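Local coordinates for protein putative NAD(P)H-dependent FMN-containing oxidoreductase YwqN (Bacillus subtilis, PDB 1RLI) that probably acts as an FMN-containing, NAD(P)H-dependent oxidoreductase of the SsuE family, at residues T89-L92 against F93-W97. Residues are numbered along the deposited sequence; the frame is centred on the assembly and turned at random.
Sequences TLKL and FIDRW
K91 and D95, one helical turn apart, form a salt bridge in which NZ of K91 lies 2.9 Å from OD1 of D95, on that oxygen's syn lone pair. The lysine chain first leaves anti to its main-chain nitrogen and then bends about the CB-CG bond (chi2 61°), which carries it along the helix and brings CE within 3.3 Å of both carboxylate oxygens of D95. NZ also makes a weak hydrogen bond to the carbonyl of M86 of a second subunit, whose own K91 packs on this one.

The main chain runs as an i to i+4 ladder. I94 N to L90 O is 2.9 Å and nearly straight, with an N-H...O angle of 175°. D95 N to K91 O is likewise 2.9 Å. From L92 O to R96 N the bond lengthens to 3.2 Å, with the donor 37° out of the carbonyl plane; Q59 NE2 also binds this oxygen.

This is helix 88-95, which follows the fourth strand of the flavodoxin-like sheet, 74-80, in chain order; its K91, L92, I94 and D95 meet the second subunit, while L90 and F93 pack within their own chain.

Apolar contacts join L90 to I94 and F93. CD1 of I94 sits 3.8 Å from CG of L90. CD1 of L90 meets the F93 ring obliquely, 4.1 Å from its CD2. L90 and I94 also touch F139 on helix 133-146, and the F93 ring packs against Y62, I65 and I69 of helix 62-70, which sets these side chains between the two helices.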
loop_
_atom_site.group_PDB
_atom_site.type_symbol
_atom_site.label_atom_id
_atom_site.label_comp_id
_atom_site.label_asym_id
_atom_site.label_seq_id
_atom_site.Cartn_x
_atom_site.Cartn_y
_atom_site.Cartn_z
ATOM N N THR D 89 -16.873 14.762 2.334
ATOM C CA THR D 89 -16.799 15.991 1.548
ATOM C C THR D 89 -15.611 16.021 0.596
ATOM O O THR D 89 -15.758 16.423 -0.551
ATOM C CB THR D 89 -16.746 17.247 2.435
ATOM O OG1 THR D 89 -15.658 17.148 3.360
ATOM C CG2 THR D 89 -18.059 17.405 3.210
ATOM N N LEU D 90 -14.434 15.581 1.045
ATOM C CA LEU D 90 -13.278 15.621 0.148
ATOM C C LEU D 90 -13.404 14.586 -0.958
ATOM O O LEU D 90 -12.966 14.830 -2.097
ATOM C CB LEU D 90 -11.954 15.421 0.910
ATOM C CG LEU D 90 -10.676 15.587 0.063
ATOM C CD1 LEU D 90 -10.651 16.981 -0.599
ATOM C CD2 LEU D 90 -9.433 15.420 0.940
ATOM N N LYS D 91 -13.998 13.435 -0.652
ATOM C CA LYS D 91 -14.185 12.379 -1.666
ATOM C C LYS D 91 -15.127 12.860 -2.786
ATOM O O LYS D 91 -14.829 12.671 -3.967
ATOM C CB LYS D 91 -14.740 11.105 -1.014
ATOM C CG LYS D 91 -15.205 10.015 -1.979
ATOM C CD LYS D 91 -14.076 9.510 -2.853
ATOM C CE LYS D 91 -14.538 8.299 -3.673
ATOM N NZ LYS D 91 -13.533 7.970 -4.726
ATOM N N LEU D 92 -16.241 13.512 -2.434
ATOM C CA LEU D 92 -17.156 13.986 -3.473
ATOM C C LEU D 92 -16.530 15.139 -4.262
ATOM O O LEU D 92 -16.795 15.300 -5.467
ATOM C CB LEU D 92 -18.506 14.416 -2.861
ATOM C CG LEU D 92 -19.565 13.300 -2.790
ATOM C CD1 LEU D 92 -19.028 12.092 -1.999
ATOM C CD2 LEU D 92 -20.847 13.854 -2.165
ATOM N N PHE D 93 -15.687 15.934 -3.594
ATOM C CA PHE D 93 -15.006 17.058 -4.255
ATOM C C PHE D 93 -14.027 16.525 -5.309
ATOM O O PHE D 93 -14.061 16.920 -6.480
ATOM C CB PHE D 93 -14.232 17.879 -3.222
ATOM C CG PHE D 93 -13.440 19.003 -3.827
ATOM C CD1 PHE D 93 -14.087 20.133 -4.334
ATOM C CD2 PHE D 93 -12.054 18.919 -3.912
ATOM C CE1 PHE D 93 -13.348 21.178 -4.923
ATOM C CE2 PHE D 93 -11.302 19.956 -4.496
ATOM C CZ PHE D 93 -11.959 21.090 -5.002
ATOM N N ILE D 94 -13.145 15.613 -4.897
ATOM C CA ILE D 94 -12.191 15.051 -5.851
ATOM C C ILE D 94 -12.905 14.251 -6.967
ATOM O O ILE D 94 -12.519 14.349 -8.138
ATOM C CB ILE D 94 -11.129 14.184 -5.093
ATOM C CG1 ILE D 94 -10.255 15.126 -4.245
ATOM C CG2 ILE D 94 -10.253 13.387 -6.073
ATOM C CD1 ILE D 94 -9.286 14.403 -3.274
ATOM N N ASP D 95 -13.949 13.492 -6.630
ATOM C CA ASP D 95 -14.646 12.712 -7.654
ATOM C C ASP D 95 -15.177 13.640 -8.762
ATOM O O ASP D 95 -15.224 13.246 -9.932
ATOM C CB ASP D 95 -15.845 11.937 -7.086
ATOM C CG ASP D 95 -15.452 10.646 -6.351
ATOM O OD1 ASP D 95 -14.272 10.247 -6.369
ATOM O OD2 ASP D 95 -16.369 10.033 -5.762
ATOM N N ARG D 96 -15.597 14.848 -8.384
ATOM C CA ARG D 96 -16.130 15.808 -9.356
ATOM C C ARG D 96 -15.053 16.343 -10.311
ATOM O O ARG D 96 -15.363 16.980 -11.322
ATOM C CB ARG D 96 -16.869 16.954 -8.639
ATOM C CG ARG D 96 -17.723 17.850 -9.557
ATOM C CD ARG D 96 -18.779 18.578 -8.717
ATOM N NE ARG D 96 -19.502 19.607 -9.460
ATOM C CZ ARG D 96 -20.564 20.243 -8.982
ATOM N NH1 ARG D 96 -21.014 19.935 -7.768
ATOM N NH2 ARG D 96 -21.157 21.198 -9.707
ATOM N N TRP D 97 -13.773 16.098 -10.022
ATOM C CA TRP D 97 -12.741 16.528 -10.968
ATOM C C TRP D 97 -13.011 15.822 -12.303
ATOM O O TRP D 97 -12.600 16.290 -13.352
ATOM C CB TRP D 97 -11.334 16.164 -10.472
ATOM C CG TRP D 97 -10.855 17.021 -9.334
ATOM C CD1 TRP D 97 -11.544 18.025 -8.711
ATOM C CD2 TRP D 97 -9.607 16.902 -8.645
ATOM N NE1 TRP D 97 -10.799 18.532 -7.671
ATOM C CE2 TRP D 97 -9.610 17.856 -7.605
ATOM C CE3 TRP D 97 -8.491 16.071 -8.802
ATOM C CZ2 TRP D 97 -8.536 18.005 -6.712
ATOM C CZ3 TRP D 97 -7.417 16.212 -7.915
ATOM C CH2 TRP D 97 -7.452 17.178 -6.878
#